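Side-chain contacts in enoyl-CoA hydratase/isomerase (Mycobacterium avium, PDB 3P5M), which probably catalyses hydration or double-bond isomerisation of enoyl-coenzyme A thioesters: residues N82-V85 with R86-S90; E161-A165 with A166-E170; T188-L191 with R192-G196. One frame throughout, in Å; residues are numbered along the deposited sequence.

Interaction 1 of 3, residues N82-V85 with R86-S90; sequences NRVV and RAITS
Val84 and Ile88, one helical turn apart, carry the apolar side-chain contact. They lie side by side and point the same way. CG1 of Val84 meets CD1 of Ile88 at 3.9 Å. Ile88 swings CG1 back beside its own N (chi1 -68°). That turn also brings Ile88 CD1 to 3.6 Å from Val84 O.

Backbone bonds of the alpha-helical i to i+4 kind join the two segments. Arg86 N binds Asn82 O, Ala87 N binds Arg83 O, Ile88 N binds Val84 O and Thr89 N binds Val85 O. The bond from Thr89 N is 3.1 Å long to Val85 O and close to straight.

This is the last part of helix 74-90, the connection in the beta-alpha-beta unit between strands 53-58 and 95-99. Val84 and Ile88 face Leu110 of helix 106-113. They also meet helix 32-47, Val84 at Leu38 and Ile88 at Ile42. Arg86 and Thr89 touch Leu217 of helix 217-231.

One polar side chain turns back on the helix. Thr89 OG1 sits between its backbone N and carbonyl carbon (chi1 59°) and donates to Arg86 O at 3.0 Å. The hydroxyl approaches from well off the carbonyl axis, at a C=O...O angle of 114°. Thr89 CG2 lies 3.4 Å from Val85 O. Thr89 also packs on Arg150 of a second subunit.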
loop_
_atom_site.group_PDB
_atom_site.type_symbol
_atom_site.label_atom_id
_atom_site.label_comp_id
_atom_site.label_asym_id
_atom_site.label_seq_id
_atom_site.Cartn_x
_atom_site.Cartn_y
_atom_site.Cartn_z
ATOM N N ASN B 82 27.772 13.057 -18.326
ATOM C CA ASN B 82 28.055 11.629 -18.408
ATOM C C ASN B 82 29.201 11.196 -17.506
ATOM O O ASN B 82 29.098 10.177 -16.790
ATOM C CB ASN B 82 28.270 11.196 -19.869
ATOM C CG ASN B 82 26.958 11.141 -20.663
ATOM O OD1 ASN B 82 25.876 11.054 -20.072
ATOM N ND2 ASN B 82 27.053 11.147 -21.994
ATOM N N ARG B 83 30.287 11.975 -17.500
ATOM C CA ARG B 83 31.451 11.598 -16.698
ATOM C C ARG B 83 31.200 11.752 -15.202
ATOM O O ARG B 83 31.775 11.009 -14.420
ATOM C CB ARG B 83 32.715 12.364 -17.147
ATOM C CG ARG B 83 33.422 11.702 -18.389
ATOM C CD ARG B 83 33.930 12.739 -19.416
ATOM N NE ARG B 83 34.166 14.022 -18.743
ATOM C CZ ARG B 83 34.458 15.166 -19.358
ATOM N NH1 ARG B 83 34.576 15.185 -20.682
ATOM N NH2 ARG B 83 34.630 16.285 -18.639
ATOM N N VAL B 84 30.336 12.694 -14.795
ATOM C CA VAL B 84 29.976 12.831 -13.368
ATOM C C VAL B 84 29.322 11.538 -12.900
ATOM O O VAL B 84 29.708 10.955 -11.890
ATOM C CB VAL B 84 29.045 14.045 -13.108
ATOM C CG1 VAL B 84 28.452 14.002 -11.702
ATOM C CG2 VAL B 84 29.816 15.381 -13.321
ATOM N N VAL B 85 28.358 11.066 -13.681
ATOM C CA VAL B 85 27.618 9.855 -13.324
ATOM C C VAL B 85 28.550 8.630 -13.277
ATOM O O VAL B 85 28.481 7.827 -12.356
ATOM C CB VAL B 85 26.418 9.623 -14.278
ATOM C CG1 VAL B 85 25.842 8.196 -14.075
ATOM C CG2 VAL B 85 25.366 10.742 -14.086
ATOM N N ARG B 86 29.410 8.499 -14.271
ATOM C CA ARG B 86 30.360 7.401 -14.284
ATOM C C ARG B 86 31.316 7.440 -13.091
ATOM O O ARG B 86 31.524 6.417 -12.470
ATOM C CB ARG B 86 31.115 7.289 -15.611
ATOM C CG ARG B 86 32.194 6.160 -15.601
ATOM C CD ARG B 86 31.657 4.705 -15.332
ATOM N NE ARG B 86 31.005 4.115 -16.507
ATOM C CZ ARG B 86 30.581 2.847 -16.600
ATOM N NH1 ARG B 86 30.759 1.981 -15.598
ATOM N NH2 ARG B 86 29.976 2.436 -17.718
ATOM N N ALA B 87 31.854 8.612 -12.770
ATOM C CA ALA B 87 32.719 8.791 -11.588
ATOM C C ALA B 87 32.071 8.403 -10.246
ATOM O O ALA B 87 32.714 7.777 -9.375
ATOM C CB ALA B 87 33.231 10.231 -11.541
ATOM N N ILE B 88 30.811 8.782 -10.048
ATOM C CA ILE B 88 30.106 8.365 -8.835
ATOM C C ILE B 88 29.925 6.830 -8.805
ATOM O O ILE B 88 30.206 6.196 -7.804
ATOM C CB ILE B 88 28.712 9.064 -8.702
ATOM C CG1 ILE B 88 28.858 10.570 -8.455
ATOM C CG2 ILE B 88 27.939 8.457 -7.589
ATOM C CD1 ILE B 88 27.613 11.421 -8.949
ATOM N N THR B 89 29.456 6.236 -9.890
ATOM C CA THR B 89 29.219 4.778 -9.876
ATOM C C THR B 89 30.537 3.976 -9.759
ATOM O O THR B 89 30.546 2.826 -9.278
ATOM C CB THR B 89 28.446 4.272 -11.121
ATOM O OG1 THR B 89 29.171 4.602 -12.318
ATOM C CG2 THR B 89 27.060 4.907 -11.216
ATOM N N SER B 90 31.640 4.604 -10.166
ATOM C CA SER B 90 32.919 3.937 -10.244
ATOM C C SER B 90 33.808 4.196 -9.023
ATOM O O SER B 90 34.697 3.390 -8.755
ATOM C CB SER B 90 33.647 4.321 -11.553
ATOM O OG SER B 90 34.952 3.757 -11.556
#

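Interaction 2 of 3, residues E161-A165 with A166-E170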
loop_
_atom_site.group_PDB
_atom_site.type_symbol
_atom_site.label_atom_id
_atom_site.label_comp_id
_atom_site.label_asym_id
_atom_site.label_seq_id
_atom_site.Cartn_x
_atom_site.Cartn_y
_atom_site.Cartn_z
ATOM N N GLU B 161 6.204 14.065 -15.644
ATOM C CA GLU B 161 5.506 14.253 -14.357
ATOM C C GLU B 161 6.503 14.268 -13.227
ATOM O O GLU B 161 7.545 13.596 -13.305
ATOM C CB GLU B 161 4.457 13.139 -14.108
ATOM C CG GLU B 161 3.221 13.283 -14.975
ATOM C CD GLU B 161 2.439 11.968 -15.184
ATOM O OE1 GLU B 161 2.728 10.947 -14.531
ATOM O OE2 GLU B 161 1.538 11.967 -16.030
ATOM N N LYS B 162 6.185 15.030 -12.183
ATOM C CA LYS B 162 6.954 15.033 -10.950
ATOM C C LYS B 162 6.631 13.747 -10.198
ATOM O O LYS B 162 5.460 13.389 -10.047
ATOM C CB LYS B 162 6.570 16.235 -10.065
ATOM C CG LYS B 162 7.076 17.590 -10.626
ATOM C CD LYS B 162 6.619 18.777 -9.757
ATOM C CE LYS B 162 6.847 20.095 -10.507
ATOM N NZ LYS B 162 6.255 21.230 -9.756
ATOM N N ILE B 163 7.675 13.055 -9.730
ATOM C CA ILE B 163 7.483 11.904 -8.856
ATOM C C ILE B 163 7.866 12.284 -7.438
ATOM O O ILE B 163 9.029 12.617 -7.174
ATOM C CB ILE B 163 8.358 10.715 -9.315
ATOM C CG1 ILE B 163 8.212 10.490 -10.849
ATOM C CG2 ILE B 163 8.057 9.479 -8.454
ATOM C CD1 ILE B 163 6.716 10.243 -11.349
ATOM N N SER B 164 6.913 12.184 -6.518
ATOM C CA SER B 164 7.126 12.579 -5.128
ATOM C C SER B 164 8.187 11.716 -4.482
ATOM O O SER B 164 8.450 10.589 -4.936
ATOM C CB SER B 164 5.829 12.423 -4.329
ATOM O OG SER B 164 5.525 11.042 -4.153
ATOM N N ALA B 165 8.816 12.237 -3.441
ATOM C CA ALA B 165 9.744 11.393 -2.678
ATOM C C ALA B 165 9.071 10.094 -2.237
ATOM O O ALA B 165 9.656 9.055 -2.376
ATOM C CB ALA B 165 10.291 12.123 -1.477
ATOM N N ALA B 166 7.847 10.170 -1.736
ATOM C CA ALA B 166 7.099 8.995 -1.243
ATOM C C ALA B 166 6.905 7.938 -2.351
ATOM O O ALA B 166 7.150 6.772 -2.131
ATOM C CB ALA B 166 5.721 9.429 -0.714
ATOM N N THR B 167 6.455 8.379 -3.531
ATOM C CA THR B 167 6.258 7.510 -4.690
ATOM C C THR B 167 7.578 6.900 -5.175
ATOM O O THR B 167 7.625 5.700 -5.420
ATOM C CB THR B 167 5.594 8.290 -5.818
ATOM O OG1 THR B 167 4.369 8.807 -5.329
ATOM C CG2 THR B 167 5.329 7.413 -7.063
ATOM N N ALA B 168 8.641 7.724 -5.261
ATOM C CA ALA B 168 9.966 7.247 -5.629
ATOM C C ALA B 168 10.401 6.145 -4.690
ATOM O O ALA B 168 10.893 5.115 -5.142
ATOM C CB ALA B 168 11.011 8.375 -5.639
ATOM N N PHE B 169 10.225 6.349 -3.390
ATOM C CA PHE B 169 10.531 5.264 -2.444
ATOM C C PHE B 169 9.748 3.939 -2.654
ATOM O O PHE B 169 10.333 2.818 -2.563
ATOM C CB PHE B 169 10.330 5.758 -1.017
ATOM C CG PHE B 169 10.673 4.741 0.018
ATOM C CD1 PHE B 169 12.012 4.454 0.303
ATOM C CD2 PHE B 169 9.661 4.069 0.718
ATOM C CE1 PHE B 169 12.344 3.518 1.278
ATOM C CE2 PHE B 169 9.977 3.123 1.694
ATOM C CZ PHE B 169 11.330 2.847 1.979
ATOM N N GLU B 170 8.436 4.051 -2.880
ATOM C CA GLU B 170 7.581 2.868 -3.070
ATOM C C GLU B 170 8.003 2.046 -4.299
ATOM O O GLU B 170 7.929 0.794 -4.303
ATOM C CB GLU B 170 6.133 3.282 -3.271
ATOM C CG GLU B 170 5.451 3.876 -2.094
ATOM C CD GLU B 170 4.091 4.497 -2.460
ATOM O OE1 GLU B 170 3.521 4.143 -3.528
ATOM O OE2 GLU B 170 3.600 5.351 -1.681
#
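With chi1 at 70°, Ser164 holds OG between its backbone N and carbonyl carbon, turned toward the first helical turn. Thr167 places OG1 beside its own N and CG2 anti to it (chi1 -58°). The two hydroxyls therefore meet, Ser164 OG to Thr167 OG1 at 2.8 Å, in a hydrogen bond that either could donate. Ser164 OG also lies 2.9 Å from Thr167 N.

Thr167 CG2 is left to face Ile163. It meets Ile163 CG2 at 3.7 Å, the two side chains crossing at about a right angle. The same Ile163 methyl reaches Ala168 CB at 4.2 Å.

Ser164 is the N-cap residue of helix 165-171, which follows directly on the short strand 163-164. The strand pairs with strand 124-126 through backbone bonds between Ile163 and Phe125. Ala168 packs on Phe125 as well, and Ala165 and Phe169 touch Ile177 of strand 176-177.

Regular helical bonding starts at the cap. Ala168 N binds Ser164 O at 2.9 Å, with an N-H...O angle of 171°, and Phe169 N binds Ala165 O next. Ser164 also packs against Ser179 of a third subunit.

Interaction 3 of 3, residues T188-L191 with R192-G196; sequences TDVL and RSVSG
The C-terminal end of helix 183-195 holds this contact, with Arg192 folded back over the preceding turn. Arg192 sends CG anti to its backbone N and then bends at chi3 (43°). The bend lays one guanidinium face over Asp189 O, which sits off-centre toward the rim. NH2 of Arg192 is 3.1 Å from Asp189 O, but its N-H does not point at the oxygen well enough for a hydrogen bond. Asp189 O instead takes the backbone N-H of Ser193 at 3.0 Å.

The Asp189 side chain lies alongside that of Arg192 and points the same way. Its CG is at the guanidinium edge, and the two flat groups are turned 62° apart. Asp189 OD1 stays 4.0 Å from Arg192 NH2. These opposite charges probably attract, but they do not form a salt bridge.

Ser195 is bonded back to the turn before it. Its backbone N binds Leu191 O at 2.9 Å. Ser195 OG, placed between N and the carbonyl carbon (chi1 70°), is also 2.8 Å from Leu191 O, and Arg192 O competes for the same proton. Val190 CG1 and Val194 CG2 make a looser apolar contact at 4.3 Å. Val194 N also binds Val190 O.

Leu191, Val194 and Ser195 turn to the sheet. Leu191 packs on Val16, Arg18 and Leu55 and, together with Val194, on Ile96 of strand 95-99. Ser195 touches Val16 of strand 16-21 and Ala53 of strand 53-58.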
loop_
_atom_site.group_PDB
_atom_site.type_symbol
_atom_site.label_atom_id
_atom_site.label_comp_id
_atom_site.label_asym_id
_atom_site.label_seq_id
_atom_site.Cartn_x
_atom_site.Cartn_y
_atom_site.Cartn_z
ATOM N N THR B 188 21.957 12.521 8.706
ATOM C CA THR B 188 23.098 12.447 9.634
ATOM C C THR B 188 23.303 11.004 10.092
ATOM O O THR B 188 24.437 10.505 10.073
ATOM C CB THR B 188 22.923 13.371 10.880
ATOM O OG1 THR B 188 22.764 14.718 10.443
ATOM C CG2 THR B 188 24.120 13.267 11.818
ATOM N N ASP B 189 22.215 10.338 10.488
ATOM C CA ASP B 189 22.322 8.957 10.961
ATOM C C ASP B 189 22.943 8.075 9.905
ATOM O O ASP B 189 23.891 7.366 10.197
ATOM C CB ASP B 189 20.977 8.388 11.356
ATOM C CG ASP B 189 20.444 8.964 12.669
ATOM O OD1 ASP B 189 21.128 9.763 13.340
ATOM O OD2 ASP B 189 19.299 8.612 13.038
ATOM N N VAL B 190 22.420 8.136 8.674
ATOM C CA VAL B 190 22.917 7.295 7.571
ATOM C C VAL B 190 24.391 7.647 7.218
ATOM O O VAL B 190 25.224 6.769 7.038
ATOM C CB VAL B 190 21.950 7.415 6.347
ATOM C CG1 VAL B 190 22.573 6.867 5.026
ATOM C CG2 VAL B 190 20.631 6.703 6.655
ATOM N N LEU B 191 24.709 8.935 7.121
ATOM C CA LEU B 191 26.070 9.331 6.818
ATOM C C LEU B 191 27.035 8.843 7.923
ATOM O O LEU B 191 28.074 8.220 7.624
ATOM C CB LEU B 191 26.152 10.838 6.646
ATOM C CG LEU B 191 27.398 11.419 5.977
ATOM C CD1 LEU B 191 27.552 10.941 4.497
ATOM C CD2 LEU B 191 27.365 12.971 6.101
ATOM N N ARG B 192 26.695 9.088 9.185
ATOM C CA ARG B 192 27.521 8.565 10.269
ATOM C C ARG B 192 27.779 7.060 10.113
ATOM O O ARG B 192 28.924 6.614 10.180
ATOM C CB ARG B 192 26.929 8.874 11.668
ATOM C CG ARG B 192 27.566 8.033 12.839
ATOM C CD ARG B 192 26.654 7.962 14.127
ATOM N NE ARG B 192 25.241 7.729 13.764
ATOM C CZ ARG B 192 24.702 6.542 13.468
ATOM N NH1 ARG B 192 25.435 5.422 13.527
ATOM N NH2 ARG B 192 23.416 6.474 13.130
ATOM N N SER B 193 26.726 6.284 9.943
ATOM C CA SER B 193 26.863 4.841 9.936
ATOM C C SER B 193 27.678 4.269 8.735
ATOM O O SER B 193 28.568 3.419 8.900
ATOM C CB SER B 193 25.506 4.183 10.010
ATOM O OG SER B 193 25.683 2.856 9.582
ATOM N N VAL B 194 27.359 4.747 7.543
ATOM C CA VAL B 194 28.085 4.424 6.312
ATOM C C VAL B 194 29.595 4.829 6.355
ATOM O O VAL B 194 30.461 3.997 6.108
ATOM C CB VAL B 194 27.321 5.035 5.108
ATOM C CG1 VAL B 194 28.098 4.935 3.818
ATOM C CG2 VAL B 194 26.011 4.319 4.954
ATOM N N SER B 195 29.884 6.085 6.715
ATOM C CA SER B 195 31.262 6.578 6.885
ATOM C C SER B 195 32.031 5.861 8.009
ATOM O O SER B 195 33.244 5.957 8.063
ATOM C CB SER B 195 31.281 8.103 7.121
ATOM O OG SER B 195 30.751 8.439 8.390
ATOM N N GLY B 196 31.325 5.138 8.888
ATOM C CA GLY B 196 31.968 4.321 9.916
ATOM C C GLY B 196 31.986 2.832 9.567
ATOM O O GLY B 196 32.496 1.983 10.339
#

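Interactions 1, 2 and 3 follow one another along the chain. All belong to the enoyl-CoA hydratase/isomerase (crotonase-type) domain. Their centres are 22 to 24 Å apart and none touches another. Nearest atoms are about 17 Å apart for interactions 1 and 2, and about 10 Å for 2 and 3. Interactions 1 and 2 are on opposite sides of the chain's centre. Strand 95-99 relates 1 to 3: helix 74-90 leads into it, and helix 183-195 packs on it. Interaction 2 instead starts helix 165-171 beside the small three-stranded sheet. They are thus separate local helix contacts in different parts of the fold. Interactions 1 and 2 also reach other subunits of the six-chain assembly.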